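Long-range contacts in isocitrate dehydrogenase [NAD] subunit 2, mitochondrial (Saccharomyces cerevisiae, PDB 3BLX), which catalyses, together with subunit IDH1, the NAD(+)-dependent oxidation and decarboxylation of isocitrate to 2-oxoglutarate in the citric acid cycle, and also binds mitochondrial mRNA leaders: residues Y22-I27 / N80-K85; K105-F110 / H272-F277. One frame throughout, in Å; residues are numbered along the deposited sequence.

Contact 1 (Y22-I27 / N80-K85); sequences YTVSFI and NLVALK
Asn80 reaches across to Ser25 with its amide: ND2 donates to Ser25 OG at 2.9 Å, the hydroxyl tilted out of the amide plane. OD1 of the same side chain receives only a weak bond from Thr23 OG1, 3.4 Å away. A short two-headed amide suits this place, since it can give at one end and accept at the other. Beyond it the backbones run in roughly the same direction, at 29° to each other, and Ser25 N bonds to Val82 O at 3.3 Å, while the return bond from Leu84 N to Ser25 O is weak. Strand 82-85 is an edge strand, within this chain, of the mixed sheet of the isocitrate/isopropylmalate dehydrogenase fold, and 22-27 runs along its border. On one side Val24 CG1 meets Val82 CG1 at 4.1 Å. Next to them the Phe26 ring lies alongside Leu84, Phe26 CZ 3.7 Å from Leu84 CD2, and Leu84 O lies above one ring face, toward its rim. Branched aliphatic and aromatic groups suit this buried side, where Met305 of helix 296-309 packs on Val24, Val82 and Leu84. Farther out, Ser76 bonds Ser25 OG and Glu54 accepts from Asn80 ND2, holding the polar pair in position.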
loop_
_atom_site.group_PDB
_atom_site.type_symbol
_atom_site.label_atom_id
_atom_site.label_comp_id
_atom_site.label_asym_id
_atom_site.label_seq_id
_atom_site.Cartn_x
_atom_site.Cartn_y
_atom_site.Cartn_z
ATOM N N TYR B 22 -45.521 50.981 3.069
ATOM C CA TYR B 22 -44.635 50.207 2.198
ATOM C C TYR B 22 -44.642 48.719 2.550
ATOM O O TYR B 22 -44.621 48.350 3.728
ATOM C CB TYR B 22 -43.204 50.727 2.307
ATOM C CG TYR B 22 -42.993 52.108 1.748
ATOM C CD1 TYR B 22 -42.955 53.224 2.584
ATOM C CD2 TYR B 22 -42.817 52.300 0.387
ATOM C CE1 TYR B 22 -42.755 54.487 2.074
ATOM C CE2 TYR B 22 -42.617 53.561 -0.132
ATOM C CZ TYR B 22 -42.590 54.650 0.714
ATOM O OH TYR B 22 -42.390 55.906 0.194
ATOM N N THR B 23 -44.663 47.870 1.526
ATOM C CA THR B 23 -44.557 46.427 1.723
ATOM C C THR B 23 -43.092 45.979 1.825
ATOM O O THR B 23 -42.276 46.313 0.965
ATOM C CB THR B 23 -45.256 45.657 0.585
ATOM O OG1 THR B 23 -45.145 46.400 -0.638
ATOM C CG2 THR B 23 -46.724 45.457 0.907
ATOM N N VAL B 24 -42.772 45.226 2.877
ATOM C CA VAL B 24 -41.423 44.708 3.111
ATOM C C VAL B 24 -41.402 43.215 3.514
ATOM O O VAL B 24 -41.904 42.849 4.575
ATOM C CB VAL B 24 -40.716 45.529 4.205
ATOM C CG1 VAL B 24 -39.397 44.881 4.589
ATOM C CG2 VAL B 24 -40.499 46.959 3.747
ATOM N N SER B 25 -40.811 42.360 2.677
ATOM C CA SER B 25 -40.711 40.932 2.982
ATOM C C SER B 25 -39.909 40.749 4.258
ATOM O O SER B 25 -39.093 41.590 4.591
ATOM C CB SER B 25 -40.043 40.185 1.834
ATOM O OG SER B 25 -40.749 40.335 0.619
ATOM N N PHE B 26 -40.131 39.664 4.986
ATOM C CA PHE B 26 -39.344 39.465 6.191
ATOM C C PHE B 26 -38.323 38.308 6.188
ATOM O O PHE B 26 -37.130 38.541 6.016
ATOM C CB PHE B 26 -40.217 39.410 7.426
ATOM C CG PHE B 26 -39.558 39.998 8.627
ATOM C CD1 PHE B 26 -39.834 41.291 9.012
ATOM C CD2 PHE B 26 -38.626 39.276 9.350
ATOM C CE1 PHE B 26 -39.214 41.850 10.110
ATOM C CE2 PHE B 26 -37.993 39.831 10.447
ATOM C CZ PHE B 26 -38.291 41.121 10.829
ATOM N N ILE B 27 -38.774 37.075 6.382
ATOM C CA ILE B 27 -37.849 35.960 6.584
ATOM C C ILE B 27 -37.298 36.068 7.980
ATOM O O ILE B 27 -36.205 36.562 8.178
ATOM C CB ILE B 27 -36.636 35.957 5.619
ATOM C CG1 ILE B 27 -37.063 36.216 4.180
ATOM C CG2 ILE B 27 -35.841 34.639 5.751
ATOM C CD1 ILE B 27 -35.917 36.358 3.230
ATOM N N ASN B 80 -41.761 43.229 -3.676
ATOM C CA ASN B 80 -41.523 44.248 -2.654
ATOM C C ASN B 80 -40.217 45.016 -2.846
ATOM O O ASN B 80 -40.101 46.171 -2.422
ATOM C CB ASN B 80 -41.542 43.621 -1.267
ATOM C CG ASN B 80 -42.884 43.035 -0.920
ATOM O OD1 ASN B 80 -43.889 43.332 -1.563
ATOM N ND2 ASN B 80 -42.911 42.192 0.100
ATOM N N LEU B 81 -39.241 44.363 -3.479
ATOM C CA LEU B 81 -37.938 44.962 -3.799
ATOM C C LEU B 81 -37.027 45.135 -2.574
ATOM O O LEU B 81 -35.873 45.566 -2.704
ATOM C CB LEU B 81 -38.099 46.294 -4.542
ATOM C CG LEU B 81 -38.835 46.300 -5.885
ATOM C CD1 LEU B 81 -38.690 47.656 -6.549
ATOM C CD2 LEU B 81 -38.349 45.191 -6.818
ATOM N N VAL B 82 -37.555 44.802 -1.396
ATOM C CA VAL B 82 -36.785 44.860 -0.161
ATOM C C VAL B 82 -37.142 43.706 0.759
ATOM O O VAL B 82 -38.294 43.273 0.787
ATOM C CB VAL B 82 -37.014 46.173 0.577
ATOM C CG1 VAL B 82 -36.481 46.093 1.975
ATOM C CG2 VAL B 82 -36.324 47.279 -0.153
ATOM N N ALA B 83 -36.149 43.203 1.490
ATOM C CA ALA B 83 -36.346 42.148 2.484
ATOM C C ALA B 83 -35.430 42.396 3.665
ATOM O O ALA B 83 -34.420 43.080 3.531
ATOM C CB ALA B 83 -36.063 40.785 1.891
ATOM N N LEU B 84 -35.792 41.844 4.818
ATOM C CA LEU B 84 -34.986 41.964 6.024
ATOM C C LEU B 84 -34.906 40.637 6.754
ATOM O O LEU B 84 -35.772 40.347 7.560
ATOM C CB LEU B 84 -35.597 42.999 6.965
ATOM C CG LEU B 84 -35.000 43.023 8.368
ATOM C CD1 LEU B 84 -33.704 43.792 8.349
ATOM C CD2 LEU B 84 -35.957 43.643 9.348
ATOM N N LYS B 85 -33.873 39.837 6.499
ATOM C CA LYS B 85 -33.812 38.498 7.073
ATOM C C LYS B 85 -32.958 38.400 8.336
ATOM O O LYS B 85 -31.984 39.114 8.495
ATOM C CB LYS B 85 -33.355 37.467 6.025
ATOM C CG LYS B 85 -31.908 37.562 5.611
ATOM C CD LYS B 85 -31.541 36.513 4.559
ATOM C CE LYS B 85 -31.246 35.159 5.178
ATOM N NZ LYS B 85 -30.035 35.172 6.050
#

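Contact 2 (K105-F110 / H272-F277); sequences KTFGLF and HKISIF
Phe107 and Ile274 meet beside a Schellman motif, the turn that ends helix 99-107 at Gly108, whose positive phi (67°) glycine adopts with little strain. From there the chain passes straight into strand 109-117, and the 272-277 segment crosses it on its way into strand 275-279 of the same mixed sheet. Phe107 sets its CB 4.2 Å from Ile274 CB, and Ile274 CD1 comes within 3.7 Å of Phe107 O, so the isoleucine packs against the last turn itself as well as its side chain. Ile77 of helix 71-80 touches both residues, an apolar junction that suits large hydrocarbon side chains. With CG anti to the carbonyl carbon (chi1 -60°), the Phe107 ring is carried on to Ile276, its CD1 lying 3.9 Å from Ile276 CD1. The same methyl touches Leu109 CD1, and both pairs of side chains cross at about a right angle. His272, by contrast, is exposed, where a flat but polar ring suits. Its imidazole and the Phe110 ring meet obliquely, planes at 45°. Phe110 CE2 stands over the centre of the imidazole face, 4.2 Å from His272 CD2. At the phenyl edge, Phe110 CE2 is also 3.7 Å from His272 N.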
loop_
_atom_site.group_PDB
_atom_site.type_symbol
_atom_site.label_atom_id
_atom_site.label_comp_id
_atom_site.label_asym_id
_atom_site.label_seq_id
_atom_site.Cartn_x
_atom_site.Cartn_y
_atom_site.Cartn_z
ATOM N N LYS B 105 -27.699 34.706 -5.909
ATOM C CA LYS B 105 -27.778 34.415 -7.332
ATOM C C LYS B 105 -29.167 34.696 -7.901
ATOM O O LYS B 105 -29.287 35.301 -8.971
ATOM C CB LYS B 105 -27.333 32.981 -7.640
ATOM C CG LYS B 105 -25.941 32.884 -8.245
ATOM C CD LYS B 105 -25.663 31.519 -8.844
ATOM C CE LYS B 105 -24.315 31.510 -9.546
ATOM N NZ LYS B 105 -23.856 30.122 -9.815
ATOM N N THR B 106 -30.212 34.282 -7.184
ATOM C CA THR B 106 -31.570 34.463 -7.688
ATOM C C THR B 106 -32.035 35.926 -7.723
ATOM O O THR B 106 -32.759 36.307 -8.633
ATOM C CB THR B 106 -32.629 33.573 -6.968
ATOM O OG1 THR B 106 -33.185 34.268 -5.854
ATOM C CG2 THR B 106 -32.045 32.241 -6.500
ATOM N N PHE B 107 -31.597 36.748 -6.771
ATOM C CA PHE B 107 -32.029 38.155 -6.708
ATOM C C PHE B 107 -31.066 39.167 -7.303
ATOM O O PHE B 107 -31.308 40.371 -7.213
ATOM C CB PHE B 107 -32.373 38.562 -5.276
ATOM C CG PHE B 107 -33.464 37.743 -4.686
ATOM C CD1 PHE B 107 -33.228 36.946 -3.585
ATOM C CD2 PHE B 107 -34.722 37.728 -5.269
ATOM C CE1 PHE B 107 -34.235 36.150 -3.058
ATOM C CE2 PHE B 107 -35.733 36.945 -4.745
ATOM C CZ PHE B 107 -35.490 36.151 -3.639
ATOM N N GLY B 108 -29.989 38.675 -7.908
ATOM C CA GLY B 108 -29.025 39.523 -8.579
ATOM C C GLY B 108 -28.262 40.428 -7.637
ATOM O O GLY B 108 -27.960 41.577 -7.996
ATOM N N LEU B 109 -27.958 39.920 -6.439
ATOM C CA LEU B 109 -27.212 40.681 -5.438
ATOM C C LEU B 109 -25.718 40.666 -5.728
ATOM O O LEU B 109 -25.095 39.617 -5.706
ATOM C CB LEU B 109 -27.472 40.130 -4.042
ATOM C CG LEU B 109 -28.936 39.875 -3.711
ATOM C CD1 LEU B 109 -29.057 39.342 -2.304
ATOM C CD2 LEU B 109 -29.784 41.130 -3.888
ATOM N N PHE B 110 -25.141 41.830 -5.983
ATOM C CA PHE B 110 -23.764 41.876 -6.435
ATOM C C PHE B 110 -22.836 42.527 -5.408
ATOM O O PHE B 110 -21.630 42.285 -5.415
ATOM C CB PHE B 110 -23.673 42.568 -7.802
ATOM C CG PHE B 110 -24.152 43.982 -7.785
ATOM C CD1 PHE B 110 -23.304 45.004 -7.387
ATOM C CD2 PHE B 110 -25.454 44.291 -8.138
ATOM C CE1 PHE B 110 -23.751 46.318 -7.345
ATOM C CE2 PHE B 110 -25.904 45.608 -8.104
ATOM C CZ PHE B 110 -25.054 46.619 -7.707
ATOM N N HIS B 272 -29.516 44.976 -8.360
ATOM C CA HIS B 272 -29.954 46.009 -9.293
ATOM C C HIS B 272 -31.324 46.572 -8.917
ATOM O O HIS B 272 -31.568 47.782 -9.046
ATOM C CB HIS B 272 -29.948 45.490 -10.738
ATOM C CG HIS B 272 -28.604 45.561 -11.408
ATOM N ND1 HIS B 272 -28.033 46.751 -11.814
ATOM C CD2 HIS B 272 -27.723 44.586 -11.754
ATOM C CE1 HIS B 272 -26.862 46.506 -12.377
ATOM N NE2 HIS B 272 -26.651 45.200 -12.356
ATOM N N LYS B 273 -32.210 45.704 -8.436
ATOM C CA LYS B 273 -33.516 46.158 -7.973
ATOM C C LYS B 273 -33.825 45.698 -6.545
ATOM O O LYS B 273 -34.257 46.497 -5.712
ATOM C CB LYS B 273 -34.615 45.730 -8.950
ATOM C CG LYS B 273 -34.512 44.287 -9.410
ATOM C CD LYS B 273 -35.785 43.836 -10.123
ATOM C CE LYS B 273 -35.789 42.327 -10.356
ATOM N NZ LYS B 273 -37.121 41.841 -10.809
ATOM N N ILE B 274 -33.595 44.418 -6.261
ATOM C CA ILE B 274 -33.838 43.883 -4.916
ATOM C C ILE B 274 -32.649 44.154 -3.991
ATOM O O ILE B 274 -31.522 44.292 -4.457
ATOM C CB ILE B 274 -34.126 42.347 -4.924
ATOM C CG1 ILE B 274 -35.268 41.981 -5.880
ATOM C CG2 ILE B 274 -34.461 41.852 -3.544
ATOM C CD1 ILE B 274 -34.792 41.463 -7.235
ATOM N N SER B 275 -32.904 44.242 -2.689
ATOM C CA SER B 275 -31.843 44.387 -1.692
ATOM C C SER B 275 -32.255 43.753 -0.378
ATOM O O SER B 275 -33.310 44.050 0.160
ATOM C CB SER B 275 -31.495 45.860 -1.460
ATOM O OG SER B 275 -30.779 46.402 -2.550
ATOM N N ILE B 276 -31.405 42.895 0.154
ATOM C CA ILE B 276 -31.724 42.158 1.358
ATOM C C ILE B 276 -30.803 42.602 2.469
ATOM O O ILE B 276 -29.638 42.853 2.229
ATOM C CB ILE B 276 -31.561 40.670 1.102
ATOM C CG1 ILE B 276 -32.532 40.247 -0.004
ATOM C CG2 ILE B 276 -31.770 39.886 2.366
ATOM C CD1 ILE B 276 -32.630 38.759 -0.205
ATOM N N PHE B 277 -31.330 42.716 3.684
ATOM C CA PHE B 277 -30.585 43.268 4.805
ATOM C C PHE B 277 -30.629 42.290 5.928
ATOM O O PHE B 277 -31.683 41.759 6.230
ATOM C CB PHE B 277 -31.205 44.598 5.239
ATOM C CG PHE B 277 -31.159 45.645 4.174
ATOM C CD1 PHE B 277 -30.193 46.647 4.204
ATOM C CD2 PHE B 277 -32.053 45.608 3.107
ATOM C CE1 PHE B 277 -30.137 47.623 3.197
ATOM C CE2 PHE B 277 -32.006 46.582 2.084
ATOM C CZ PHE B 277 -31.052 47.592 2.135
#

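Overall arrangement
Strands 82-85 and 275-279 are parallel neighbours in the mixed sheet, and through them contact 1 runs into contact 2, the two centres being about 12 Å apart. Probable backbone hydrogen bonds join them: Ala83 N to Ser275 O at 3.2 Å, and Ala83 O to Phe277 N at 3.1 Å. Packing adds to this, with Lys85 CG 4.0 Å from Ile276 CG2. Towards the active site, the side chain of Leu109 in contact 2 lies about 4 Å from that of Arg104, which probably binds substrate, and that of Lys85 in contact 1 about 9 Å from it. Lys85 NZ forms a salt bridge with Glu278, the residue following segment 272-277.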